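Side-chain contacts in glycoside Hydrolase (Bacteroides uniformis, PDB 5TA0), which probably hydrolyses agarose chains from red algae, and is captured here as a variant in complex with a neoagaro-oligosaccharide: residues Gln266-Ala271 with Ile313-Val318; Thr303-Glu308 with Thr634-Ile639; Tyr535-Ala540 with Leu545-Asn550; Ile562-Gly567 with Ile621-Pro626. All blocks are in the same frame, centred on the assembly; numbering follows the deposited sequence.

Interaction 1. Residues Gln266-Ala271 with Ile313-Val318; sequences QFIDIA and IKLGEV
The carboxylate of Asp269 is the flat group of this contact; the side chains of Asp269 and Lys314 cross at about a right angle, the lysine rising off one side of the carboxylate plane. Lys314 CG sits beyond Asp269 OD1, 3.4 Å from it, while CD and CE stand progressively further off that plane. The two oxygens also have partners elsewhere: OD1 is hydrogen-bonded to Tyr310 OH, and OD2 forms a salt bridge with Lys265. With its CG anti to the backbone N (chi1 178°) and a single bend at chi2 (61°), Lys314 sends an otherwise extended chain past the aspartate. Its NZ ends 4.4 Å from Asp269 OD1, too far for a salt bridge. A water closes the circuit instead, accepting from Lys314 NZ at 2.8 Å and donating to Asp269 O at 2.9 Å.

Beneath this polar layer, Ile268 CG2 meets Leu315 CG at 4.0 Å, and the same methyl lies 4.1 Å from Lys314 CG. Leu315 CD2 reaches in against the backbone, 3.9 Å from Ile268 O. Leu315 belongs to the last turn of helix 298-315, which Gly316 leaves with positive phi. The contact thus joins the C-terminal ends of helices 264-271 and 298-315, which flank strand 277-285 in the sequence of the barrel domain.

Chemically, the apolar part of the lysine covers an aspartate whose oxygens are bonded elsewhere, so any attraction between the two charges is probably long-range, added to the van der Waals contact, while a water accepts one hydrogen bond from the ammonium group.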
loop_
_atom_site.group_PDB
_atom_site.type_symbol
_atom_site.label_atom_id
_atom_site.label_comp_id
_atom_site.label_asym_id
_atom_site.label_seq_id
_atom_site.Cartn_x
_atom_site.Cartn_y
_atom_site.Cartn_z
ATOM N N GLN A 266 11.943 -11.782 12.741
ATOM C CA GLN A 266 11.428 -12.284 14.003
ATOM C C GLN A 266 9.921 -12.299 14.068
ATOM O O GLN A 266 9.344 -13.219 14.650
ATOM C CB GLN A 266 11.984 -11.475 15.192
ATOM C CG GLN A 266 13.502 -11.450 15.321
ATOM C CD GLN A 266 14.128 -12.825 15.383
ATOM O OE1 GLN A 266 13.589 -13.750 15.993
ATOM N NE2 GLN A 266 15.250 -12.977 14.705
ATOM N N PHE A 267 9.260 -11.278 13.501
ATOM C CA PHE A 267 7.811 -11.269 13.510
ATOM C C PHE A 267 7.239 -12.459 12.715
ATOM O O PHE A 267 6.343 -13.157 13.180
ATOM C CB PHE A 267 7.268 -9.965 12.950
ATOM C CG PHE A 267 5.766 -9.898 12.914
ATOM C CD1 PHE A 267 5.009 -9.899 14.066
ATOM C CD2 PHE A 267 5.096 -9.815 11.703
ATOM C CE1 PHE A 267 3.624 -9.799 14.031
ATOM C CE2 PHE A 267 3.713 -9.744 11.661
ATOM C CZ PHE A 267 2.976 -9.733 12.808
ATOM N N ILE A 268 7.828 -12.734 11.547
ATOM C CA ILE A 268 7.408 -13.887 10.770
ATOM C C ILE A 268 7.671 -15.165 11.566
ATOM O O ILE A 268 6.795 -16.040 11.606
ATOM C CB ILE A 268 8.090 -13.878 9.379
ATOM C CG1 ILE A 268 7.514 -12.711 8.544
ATOM C CG2 ILE A 268 7.966 -15.213 8.668
ATOM C CD1 ILE A 268 8.289 -12.389 7.278
ATOM N N ASP A 269 8.853 -15.269 12.192
ATOM C CA ASP A 269 9.189 -16.484 12.944
ATOM C C ASP A 269 8.298 -16.714 14.160
ATOM O O ASP A 269 7.981 -17.846 14.482
ATOM C CB ASP A 269 10.633 -16.430 13.425
ATOM C CG ASP A 269 11.655 -16.585 12.319
ATOM O OD1 ASP A 269 11.304 -16.899 11.156
ATOM O OD2 ASP A 269 12.848 -16.365 12.600
ATOM N N ILE A 270 7.903 -15.640 14.824
ATOM C CA ILE A 270 7.151 -15.731 16.087
ATOM C C ILE A 270 5.649 -15.795 15.885
ATOM O O ILE A 270 4.976 -16.661 16.459
ATOM C CB ILE A 270 7.504 -14.546 16.996
ATOM C CG1 ILE A 270 8.950 -14.675 17.476
ATOM C CG2 ILE A 270 6.578 -14.447 18.206
ATOM C CD1 ILE A 270 9.488 -13.352 18.008
ATOM N N ALA A 271 5.120 -14.875 15.071
ATOM C CA ALA A 271 3.676 -14.659 14.972
ATOM C C ALA A 271 3.148 -14.925 13.562
ATOM O O ALA A 271 1.934 -14.904 13.381
ATOM C CB ALA A 271 3.358 -13.236 15.391
ATOM N N ILE A 313 10.021 -19.082 2.667
ATOM C CA ILE A 313 11.029 -19.950 3.300
ATOM C C ILE A 313 10.532 -20.483 4.656
ATOM O O ILE A 313 10.584 -21.676 4.922
ATOM C CB ILE A 313 12.366 -19.206 3.462
ATOM C CG1 ILE A 313 13.034 -19.006 2.095
ATOM C CG2 ILE A 313 13.321 -19.919 4.441
ATOM C CD1 ILE A 313 14.106 -17.962 2.068
ATOM N N LYS A 314 10.031 -19.593 5.508
ATOM C CA LYS A 314 9.686 -19.961 6.873
ATOM C C LYS A 314 8.293 -20.525 7.006
ATOM O O LYS A 314 8.096 -21.537 7.717
ATOM C CB LYS A 314 9.851 -18.739 7.784
ATOM C CG LYS A 314 9.473 -18.952 9.244
ATOM C CD LYS A 314 10.323 -20.015 9.938
ATOM C CE LYS A 314 9.888 -20.148 11.381
ATOM N NZ LYS A 314 10.666 -21.197 12.102
ATOM N N LEU A 315 7.292 -19.843 6.424
ATOM C CA LEU A 315 5.893 -20.267 6.560
ATOM C C LEU A 315 5.435 -21.203 5.441
ATOM O O LEU A 315 4.397 -21.837 5.556
ATOM C CB LEU A 315 4.951 -19.057 6.583
ATOM C CG LEU A 315 5.322 -17.981 7.611
ATOM C CD1 LEU A 315 4.361 -16.799 7.466
ATOM C CD2 LEU A 315 5.280 -18.559 9.023
ATOM N N GLY A 316 6.164 -21.221 4.335
ATOM C CA GLY A 316 5.759 -21.994 3.155
ATOM C C GLY A 316 4.684 -21.371 2.308
ATOM O O GLY A 316 4.141 -22.048 1.427
ATOM N N GLU A 317 4.360 -20.095 2.513
ATOM C CA GLU A 317 3.318 -19.441 1.731
ATOM C C GLU A 317 3.466 -17.940 1.864
ATOM O O GLU A 317 3.950 -17.462 2.911
ATOM C CB GLU A 317 1.929 -19.855 2.224
ATOM C CG GLU A 317 1.557 -19.258 3.573
ATOM C CD GLU A 317 0.383 -19.946 4.243
ATOM O OE1 GLU A 317 -0.348 -20.714 3.584
ATOM O OE2 GLU A 317 0.200 -19.725 5.462
ATOM N N VAL A 318 3.015 -17.210 0.845
ATOM C CA VAL A 318 2.940 -15.734 0.881
ATOM C C VAL A 318 1.669 -15.349 1.607
ATOM O O VAL A 318 0.574 -15.846 1.256
ATOM C CB VAL A 318 2.921 -15.120 -0.518
ATOM C CG1 VAL A 318 2.675 -13.609 -0.471
ATOM C CG2 VAL A 318 4.229 -15.404 -1.241
HETATM O O HOH W 1 9.604 -20.230 14.560
#

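Interaction 2. Residues Thr303-Glu308 with Thr634-Ile639; sequences TMDMIE and TVTMQI
This is a helix-on-sheet interface between the barrel and the C-terminal beta-sandwich: Asp305 and Met306 of helix 298-315 meet Thr634 and Thr636 of strand 631-642. The helix and strand segments cross almost perpendicularly, at 89°, with their axes 8.8 Å apart at the closest point.

A water among these buried side chains occupies the angle between them. It donates to Asp305 OD2 at 2.7 Å and accepts from both threonine hydroxyls, from Thr634 OG1 at 2.7 Å and from Thr636 OG1 at 3.0 Å. Each OG1 lies between its own backbone N and carbonyl carbon (chi1 59° in Thr634, 65° in Thr636), which turns both hydroxyls toward the same water. Two residues apart on the strand, these threonines share one side of the sheet, the side that faces the helix, whereas Val635 between them points into the sandwich. The helix meets this strand through Thr634 and Thr636.

The remaining touches are van der Waals contacts. Thr634 CG2 rests on the helix backbone, 3.7 Å from Met306 CA and 3.9 Å from Asp305 O, and Asp305 CB lies 3.8 Å from Thr634 OG1. The carboxylate of Asp305 is also ringed by basic groups: OD1 forms salt bridges with Lys529 and Arg360, and OD2 with Arg563 of the neighbouring strand 558-568. Such an environment would be expected to keep Asp305 ionised despite its burial. One turn further along, Glu308 binds the same Lys529 and Arg360.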
loop_
_atom_site.group_PDB
_atom_site.type_symbol
_atom_site.label_atom_id
_atom_site.label_comp_id
_atom_site.label_asym_id
_atom_site.label_seq_id
_atom_site.Cartn_x
_atom_site.Cartn_y
_atom_site.Cartn_z
ATOM N N THR A 303 11.477 -4.182 -0.514
ATOM C CA THR A 303 10.793 -4.397 0.754
ATOM C C THR A 303 9.756 -5.514 0.626
ATOM O O THR A 303 9.738 -6.472 1.391
ATOM C CB THR A 303 10.102 -3.099 1.192
ATOM O OG1 THR A 303 11.077 -2.038 1.209
ATOM C CG2 THR A 303 9.456 -3.233 2.541
ATOM N N MET A 304 8.887 -5.366 -0.365
ATOM C CA MET A 304 7.782 -6.338 -0.537
ATOM C C MET A 304 8.274 -7.725 -0.952
ATOM O O MET A 304 7.804 -8.725 -0.423
ATOM C CB MET A 304 6.744 -5.789 -1.493
ATOM C CG MET A 304 6.025 -4.576 -0.956
ATOM S SD MET A 304 4.657 -3.972 -1.966
ATOM C CE MET A 304 5.573 -3.262 -3.299
ATOM N N ASP A 305 9.270 -7.769 -1.837
ATOM C CA ASP A 305 9.892 -9.059 -2.198
ATOM C C ASP A 305 10.508 -9.783 -1.004
ATOM O O ASP A 305 10.449 -11.012 -0.935
ATOM C CB ASP A 305 10.960 -8.895 -3.299
ATOM C CG ASP A 305 10.374 -8.793 -4.716
ATOM O OD1 ASP A 305 9.138 -8.708 -4.876
ATOM O OD2 ASP A 305 11.185 -8.755 -5.671
ATOM N N MET A 306 11.095 -9.051 -0.064
ATOM C CA MET A 306 11.722 -9.693 1.064
ATOM C C MET A 306 10.713 -10.307 2.020
ATOM O O MET A 306 10.888 -11.425 2.491
ATOM C CB MET A 306 12.619 -8.682 1.782
ATOM C CG MET A 306 13.629 -9.333 2.691
ATOM S SD MET A 306 15.048 -8.266 3.039
ATOM C CE MET A 306 16.201 -9.481 3.691
ATOM N N ILE A 307 9.615 -9.582 2.267
ATOM C CA ILE A 307 8.528 -10.141 3.081
ATOM C C ILE A 307 8.015 -11.436 2.421
ATOM O O ILE A 307 7.885 -12.472 3.075
ATOM C CB ILE A 307 7.381 -9.143 3.282
ATOM C CG1 ILE A 307 7.843 -7.948 4.133
ATOM C CG2 ILE A 307 6.200 -9.812 3.932
ATOM C CD1 ILE A 307 6.816 -6.834 4.187
ATOM N N GLU A 308 7.742 -11.384 1.117
ATOM C CA GLU A 308 7.211 -12.566 0.422
ATOM C C GLU A 308 8.199 -13.727 0.427
ATOM O O GLU A 308 7.804 -14.858 0.711
ATOM C CB GLU A 308 6.869 -12.224 -1.015
ATOM C CG GLU A 308 5.690 -11.282 -1.161
ATOM C CD GLU A 308 5.477 -10.789 -2.584
ATOM O OE1 GLU A 308 4.592 -9.898 -2.759
ATOM O OE2 GLU A 308 6.198 -11.206 -3.528
ATOM N N THR A 634 17.148 -10.794 -2.020
ATOM C CA THR A 634 16.264 -11.789 -2.638
ATOM C C THR A 634 16.592 -11.949 -4.106
ATOM O O THR A 634 17.038 -11.001 -4.762
ATOM C CB THR A 634 14.763 -11.401 -2.519
ATOM O OG1 THR A 634 14.533 -10.148 -3.151
ATOM C CG2 THR A 634 14.310 -11.344 -1.075
ATOM N N VAL A 635 16.326 -13.151 -4.613
ATOM C CA VAL A 635 16.258 -13.421 -6.036
ATOM C C VAL A 635 14.940 -14.120 -6.293
ATOM O O VAL A 635 14.679 -15.181 -5.738
ATOM C CB VAL A 635 17.443 -14.275 -6.522
ATOM C CG1 VAL A 635 17.301 -14.558 -8.006
ATOM C CG2 VAL A 635 18.762 -13.564 -6.216
ATOM N N THR A 636 14.085 -13.454 -7.073
ATOM C CA THR A 636 12.782 -14.011 -7.472
ATOM C C THR A 636 12.625 -13.843 -8.968
ATOM O O THR A 636 13.438 -13.212 -9.622
ATOM C CB THR A 636 11.623 -13.366 -6.681
ATOM O OG1 THR A 636 11.514 -11.968 -7.002
ATOM C CG2 THR A 636 11.837 -13.524 -5.183
ATOM N N MET A 637 11.566 -14.407 -9.530
ATOM C CA MET A 637 11.393 -14.366 -10.998
ATOM C C MET A 637 9.924 -14.306 -11.359
ATOM O O MET A 637 9.123 -15.068 -10.849
ATOM C CB MET A 637 12.060 -15.579 -11.636
ATOM C CG MET A 637 12.011 -15.591 -13.159
ATOM S SD MET A 637 13.191 -16.750 -13.892
ATOM C CE MET A 637 12.462 -18.293 -13.350
ATOM N N GLN A 638 9.581 -13.410 -12.266
ATOM C CA GLN A 638 8.259 -13.391 -12.909
ATOM C C GLN A 638 8.332 -14.061 -14.270
ATOM O O GLN A 638 9.221 -13.772 -15.071
ATOM C CB GLN A 638 7.762 -11.962 -13.104
ATOM C CG GLN A 638 7.389 -11.260 -11.811
ATOM C CD GLN A 638 7.403 -9.775 -12.006
ATOM O OE1 GLN A 638 8.485 -9.180 -12.064
ATOM N NE2 GLN A 638 6.231 -9.162 -12.133
ATOM N N ILE A 639 7.398 -14.965 -14.499
ATOM C CA ILE A 639 7.211 -15.654 -15.784
ATOM C C ILE A 639 5.880 -15.180 -16.357
ATOM O O ILE A 639 4.886 -15.129 -15.633
ATOM C CB ILE A 639 7.188 -17.188 -15.546
ATOM C CG1 ILE A 639 8.537 -17.653 -14.981
ATOM C CG2 ILE A 639 6.840 -17.968 -16.807
ATOM C CD1 ILE A 639 9.720 -17.479 -15.896
HETATM O O HOH W 2 13.487 -10.252 -5.613
#

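Interaction 3. Residues Tyr535-Ala540 with Leu545-Asn550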
loop_
_atom_site.group_PDB
_atom_site.type_symbol
_atom_site.label_atom_id
_atom_site.label_comp_id
_atom_site.label_asym_id
_atom_site.label_seq_id
_atom_site.Cartn_x
_atom_site.Cartn_y
_atom_site.Cartn_z
ATOM N N TYR A 535 17.796 -17.002 0.624
ATOM C CA TYR A 535 17.785 -15.555 0.513
ATOM C C TYR A 535 18.914 -14.957 1.361
ATOM O O TYR A 535 19.617 -15.697 2.051
ATOM C CB TYR A 535 16.392 -15.019 0.929
ATOM C CG TYR A 535 16.211 -14.732 2.402
ATOM C CD1 TYR A 535 15.647 -13.521 2.835
ATOM C CD2 TYR A 535 16.602 -15.663 3.373
ATOM C CE1 TYR A 535 15.520 -13.241 4.193
ATOM C CE2 TYR A 535 16.459 -15.399 4.726
ATOM C CZ TYR A 535 15.914 -14.172 5.131
ATOM O OH TYR A 535 15.788 -13.901 6.485
ATOM N N LEU A 536 19.089 -13.644 1.262
ATOM C CA LEU A 536 19.928 -12.848 2.188
ATOM C C LEU A 536 21.364 -13.368 2.308
ATOM O O LEU A 536 21.749 -13.946 3.333
ATOM C CB LEU A 536 19.246 -12.720 3.561
ATOM C CG LEU A 536 19.885 -11.690 4.527
ATOM C CD1 LEU A 536 20.054 -10.315 3.907
ATOM C CD2 LEU A 536 19.037 -11.623 5.782
ATOM N N LYS A 537 22.132 -13.157 1.250
ATOM C CA LYS A 537 23.515 -13.658 1.176
ATOM C C LYS A 537 24.486 -12.481 1.101
ATOM O O LYS A 537 24.273 -11.524 0.360
ATOM C CB LYS A 537 23.681 -14.574 -0.034
ATOM C CG LYS A 537 22.787 -15.813 -0.037
ATOM C CD LYS A 537 23.015 -16.707 1.173
ATOM C CE LYS A 537 22.118 -17.935 1.178
ATOM N NZ LYS A 537 22.251 -18.684 2.461
ATOM N N GLU A 538 25.559 -12.569 1.888
ATOM C CA GLU A 538 26.624 -11.559 1.890
ATOM C C GLU A 538 27.451 -11.632 0.609
ATOM O O GLU A 538 27.738 -12.716 0.098
ATOM C CB GLU A 538 27.587 -11.783 3.066
ATOM C CG GLU A 538 26.985 -11.655 4.446
ATOM C CD GLU A 538 27.921 -12.103 5.564
ATOM O OE1 GLU A 538 29.093 -12.438 5.291
ATOM O OE2 GLU A 538 27.465 -12.142 6.722
ATOM N N ILE A 539 27.803 -10.465 0.103
ATOM C CA ILE A 539 28.574 -10.319 -1.134
ATOM C C ILE A 539 30.063 -10.170 -0.822
ATOM O O ILE A 539 30.473 -9.221 -0.156
ATOM C CB ILE A 539 28.109 -9.117 -1.962
ATOM C CG1 ILE A 539 26.631 -9.287 -2.397
ATOM C CG2 ILE A 539 28.989 -8.957 -3.212
ATOM C CD1 ILE A 539 25.985 -7.982 -2.819
ATOM N N ALA A 540 30.855 -11.105 -1.344
ATOM C CA ALA A 540 32.325 -11.003 -1.320
ATOM C C ALA A 540 32.828 -10.885 -2.748
ATOM O O ALA A 540 32.303 -11.543 -3.639
ATOM C CB ALA A 540 32.913 -12.229 -0.661
ATOM N N LEU A 545 27.626 -16.304 -5.920
ATOM C CA LEU A 545 26.430 -16.530 -5.094
ATOM C C LEU A 545 25.416 -17.251 -5.966
ATOM O O LEU A 545 25.022 -16.728 -7.012
ATOM C CB LEU A 545 25.854 -15.211 -4.577
ATOM C CG LEU A 545 26.718 -14.446 -3.566
ATOM C CD1 LEU A 545 26.057 -13.145 -3.155
ATOM C CD2 LEU A 545 26.971 -15.276 -2.315
ATOM N N VAL A 546 24.986 -18.432 -5.538
ATOM C CA VAL A 546 24.114 -19.284 -6.340
ATOM C C VAL A 546 22.746 -19.360 -5.694
ATOM O O VAL A 546 22.643 -19.652 -4.509
ATOM C CB VAL A 546 24.686 -20.711 -6.475
ATOM C CG1 VAL A 546 23.760 -21.592 -7.304
ATOM C CG2 VAL A 546 26.087 -20.651 -7.089
ATOM N N PHE A 547 21.712 -19.085 -6.487
ATOM C CA PHE A 547 20.309 -19.202 -6.079
ATOM C C PHE A 547 19.611 -20.177 -7.012
ATOM O O PHE A 547 19.989 -20.316 -8.189
ATOM C CB PHE A 547 19.606 -17.849 -6.156
ATOM C CG PHE A 547 20.112 -16.860 -5.156
ATOM C CD1 PHE A 547 21.248 -16.106 -5.422
ATOM C CD2 PHE A 547 19.484 -16.698 -3.929
ATOM C CE1 PHE A 547 21.741 -15.201 -4.491
ATOM C CE2 PHE A 547 19.976 -15.786 -3.001
ATOM C CZ PHE A 547 21.106 -15.050 -3.278
ATOM N N ASN A 548 18.604 -20.853 -6.490
ATOM C CA ASN A 548 17.837 -21.836 -7.240
ATOM C C ASN A 548 16.359 -21.501 -7.206
ATOM O O ASN A 548 15.806 -21.305 -6.127
ATOM C CB ASN A 548 18.044 -23.223 -6.639
ATOM C CG ASN A 548 19.471 -23.700 -6.766
ATOM O OD1 ASN A 548 20.242 -23.636 -5.811
ATOM N ND2 ASN A 548 19.835 -24.124 -7.949
ATOM N N ILE A 549 15.731 -21.467 -8.386
ATOM C CA ILE A 549 14.299 -21.208 -8.528
ATOM C C ILE A 549 13.736 -22.389 -9.298
ATOM O O ILE A 549 14.016 -22.543 -10.501
ATOM C CB ILE A 549 14.010 -19.871 -9.221
ATOM C CG1 ILE A 549 14.599 -18.702 -8.414
ATOM C CG2 ILE A 549 12.502 -19.688 -9.404
ATOM C CD1 ILE A 549 14.340 -17.327 -8.991
ATOM N N ASN A 550 12.927 -23.194 -8.616
ATOM C CA ASN A 550 12.497 -24.500 -9.109
ATOM C C ASN A 550 10.991 -24.645 -9.301
ATOM O O ASN A 550 10.199 -23.837 -8.814
ATOM C CB ASN A 550 13.007 -25.570 -8.126
ATOM C CG ASN A 550 14.518 -25.597 -8.007
ATOM O OD1 ASN A 550 15.245 -25.303 -8.960
ATOM N ND2 ASN A 550 15.003 -25.943 -6.803
#
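Glu538 O lies against both methyls of Leu545, CD2 at 3.6 Å and CD1 at 3.7 Å, in van der Waals contact only. The same leucine spreads its branches over neighbouring residues. CD1 meets Ile539 CG1 at 4.0 Å, the two side chains crossing at about a right angle, and CD2 lies 4.1 Å from Lys537 CB.

Two residues on, Phe547 is the next side chain to meet segment 535-540. Its CZ approaches Lys537 CG at 3.7 Å from an oblique direction, and Tyr535 CA lies at the ring edge, 4.1 Å from CE2. Lys537 contributes only the base of its chain: bent at chi2 (-59°), it leads NZ away from the phenylalanine, to a salt bridge with Asp534 in the conformer described, one of two modelled.

Leu536 and Lys537 form a G1 bulge opposite Val632, with positive phi at Leu536. Strand 523-538 here borders strand 631-642 in the five-stranded sheet, whereas strand 545-549 pairs with 619-624 in the four-stranded one. Successive strands therefore fall in facing sheets of a sandwich. On the face of the five-stranded sheet turned to the barrel, Tyr535 lies against helix 298-315 and hydrogen-bonds through OH to Trp260.

Interaction 4. Residues Ile562-Gly567 with Ile621-Pro626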
loop_
_atom_site.group_PDB
_atom_site.type_symbol
_atom_site.label_atom_id
_atom_site.label_comp_id
_atom_site.label_asym_id
_atom_site.label_seq_id
_atom_site.Cartn_x
_atom_site.Cartn_y
_atom_site.Cartn_z
ATOM N N ILE A 562 13.964 -11.537 -14.142
ATOM C CA ILE A 562 14.614 -11.902 -12.893
ATOM C C ILE A 562 14.698 -10.648 -12.045
ATOM O O ILE A 562 14.997 -9.554 -12.544
ATOM C CB ILE A 562 15.991 -12.573 -13.149
ATOM C CG1 ILE A 562 15.747 -13.994 -13.654
ATOM C CG2 ILE A 562 16.856 -12.556 -11.891
ATOM C CD1 ILE A 562 16.979 -14.660 -14.219
ATOM N N ARG A 563 14.432 -10.817 -10.752
ATOM C CA ARG A 563 14.295 -9.701 -9.806
ATOM C C ARG A 563 15.395 -9.800 -8.743
ATOM O O ARG A 563 15.304 -10.621 -7.834
ATOM C CB ARG A 563 12.905 -9.747 -9.161
ATOM C CG ARG A 563 11.736 -9.711 -10.149
ATOM C CD ARG A 563 10.418 -10.026 -9.456
ATOM N NE ARG A 563 10.166 -9.030 -8.415
ATOM C CZ ARG A 563 9.690 -7.801 -8.619
ATOM N NH1 ARG A 563 9.226 -7.423 -9.812
ATOM N NH2 ARG A 563 9.630 -6.932 -7.619
ATOM N N LEU A 564 16.441 -8.978 -8.878
ATOM C CA LEU A 564 17.597 -9.030 -8.000
ATOM C C LEU A 564 17.493 -7.985 -6.919
ATOM O O LEU A 564 17.691 -6.812 -7.181
ATOM C CB LEU A 564 18.898 -8.807 -8.785
ATOM C CG LEU A 564 19.123 -9.726 -9.962
ATOM C CD1 LEU A 564 20.447 -9.341 -10.627
ATOM C CD2 LEU A 564 19.149 -11.189 -9.544
ATOM N N GLY A 565 17.123 -8.395 -5.703
ATOM C CA GLY A 565 17.115 -7.432 -4.590
ATOM C C GLY A 565 18.546 -7.255 -4.094
ATOM O O GLY A 565 19.156 -8.232 -3.651
ATOM N N LEU A 566 19.044 -6.010 -4.141
ATOM C CA LEU A 566 20.426 -5.706 -3.720
ATOM C C LEU A 566 20.384 -4.628 -2.653
ATOM O O LEU A 566 19.702 -3.625 -2.822
ATOM C CB LEU A 566 21.260 -5.222 -4.904
ATOM C CG LEU A 566 21.364 -6.144 -6.112
ATOM C CD1 LEU A 566 22.277 -5.502 -7.147
ATOM C CD2 LEU A 566 21.851 -7.526 -5.716
ATOM N N GLY A 567 21.129 -4.847 -1.567
ATOM C CA GLY A 567 21.334 -3.830 -0.540
ATOM C C GLY A 567 22.826 -3.598 -0.376
ATOM O O GLY A 567 23.494 -4.450 0.199
ATOM N N ILE A 621 20.681 -19.557 -10.758
ATOM C CA ILE A 621 20.960 -18.155 -11.013
ATOM C C ILE A 621 22.209 -17.800 -10.210
ATOM O O ILE A 621 22.183 -17.884 -8.977
ATOM C CB ILE A 621 19.752 -17.281 -10.610
ATOM C CG1 ILE A 621 18.568 -17.584 -11.552
ATOM C CG2 ILE A 621 20.139 -15.805 -10.630
ATOM C CD1 ILE A 621 17.201 -17.117 -11.072
ATOM N N SER A 622 23.291 -17.440 -10.907
ATOM C CA SER A 622 24.591 -17.181 -10.290
ATOM C C SER A 622 24.939 -15.707 -10.430
ATOM O O SER A 622 24.824 -15.148 -11.509
ATOM C CB SER A 622 25.640 -18.068 -10.981
ATOM O OG SER A 622 26.950 -17.594 -10.821
ATOM N N LEU A 623 25.383 -15.100 -9.333
ATOM C CA LEU A 623 25.814 -13.706 -9.308
ATOM C C LEU A 623 27.247 -13.601 -8.828
ATOM O O LEU A 623 27.623 -14.253 -7.873
ATOM C CB LEU A 623 24.938 -12.883 -8.370
ATOM C CG LEU A 623 23.467 -12.762 -8.744
ATOM C CD1 LEU A 623 22.716 -12.130 -7.589
ATOM C CD2 LEU A 623 23.299 -11.927 -9.990
ATOM N N LYS A 624 28.038 -12.769 -9.491
ATOM C CA LYS A 624 29.412 -12.517 -9.049
ATOM C C LYS A 624 29.709 -11.042 -9.140
ATOM O O LYS A 624 29.658 -10.467 -10.217
ATOM C CB LYS A 624 30.425 -13.309 -9.882
ATOM C CG LYS A 624 31.847 -13.183 -9.350
ATOM C CD LYS A 624 32.856 -13.850 -10.273
ATOM C CE LYS A 624 32.735 -15.342 -10.242
ATOM N NZ LYS A 624 33.914 -15.947 -10.919
ATOM N N PHE A 625 30.040 -10.446 -7.997
ATOM C CA PHE A 625 30.341 -9.026 -7.917
ATOM C C PHE A 625 31.853 -8.817 -7.896
ATOM O O PHE A 625 32.573 -9.688 -7.403
ATOM C CB PHE A 625 29.734 -8.438 -6.641
ATOM C CG PHE A 625 28.219 -8.410 -6.635
ATOM C CD1 PHE A 625 27.529 -7.257 -7.003
ATOM C CD2 PHE A 625 27.495 -9.536 -6.272
ATOM C CE1 PHE A 625 26.127 -7.227 -6.983
ATOM C CE2 PHE A 625 26.096 -9.513 -6.269
ATOM C CZ PHE A 625 25.429 -8.366 -6.634
ATOM N N PRO A 626 32.311 -7.653 -8.397
ATOM C CA PRO A 626 33.754 -7.334 -8.422
ATOM C C PRO A 626 34.296 -6.766 -7.104
ATOM O O PRO A 626 35.515 -6.596 -6.967
ATOM C CB PRO A 626 33.840 -6.275 -9.509
ATOM C CG PRO A 626 32.548 -5.535 -9.410
ATOM C CD PRO A 626 31.540 -6.631 -9.124
#
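Aliphatic contacts make up most of this interface. Ile562 and Ile621 reach toward each other and touch tip to tip, CD1 to CD1 at 4.0 Å. Further along, Leu564 and Leu623 slide past each other in opposite directions, so that each presents both methyls: Leu564 CD1 is 3.9 Å from Leu623 CD2, and Leu564 CD2 is 4.2 Å from Leu623 CD1.

One aromatic contact follows. Leu566 CD2 meets Phe625 CZ at 3.8 Å, near the plane of the ring and so at its edge; with CG anti to the carbonyl carbon (chi1 -68°), the ring is directed at the opposing strand.

The three pairs advance two residues at a time on both sides, which is how two sheets of a beta-sandwich face each other. Strand 558-568 belongs to the five-stranded sheet and 619-624 to the four-stranded one; the touching parts run 34° apart, with Leu564 CA and Leu623 CA 9.5 Å from each other. Val632 of strand 631-642 adds to the same core, touching both Leu566 and Leu623.

Polar side chains between these positions point away from the sandwich core. Arg563 turns to a salt bridge with Glu301 and a hydrogen bond with Gln638, and Ser622 OG is hydrogen-bonded to Glu544.

The four contacts run from the barrel into the C-terminal sandwich. Interactions 1 and 2, with centres 15 Å apart, share helix 298-315, and their segments alternate along the chain. Interaction 2 joins residues more than 300 positions apart; interactions 3 and 4 follow each other within that span. Centred 13 and 12 Å from interaction 2, they adjoin it through strand 631-642, which lies between 523-538 and 558-568 in one sheet. Interactions 3 and 4, with centres 8 Å apart, both bridge that sheet to the facing one, where 545-549 and 619-624 pair. Helix 298-315 thus couples the carbohydrate-binding barrel to a sandwich whose two sheets pack through apolar side chains.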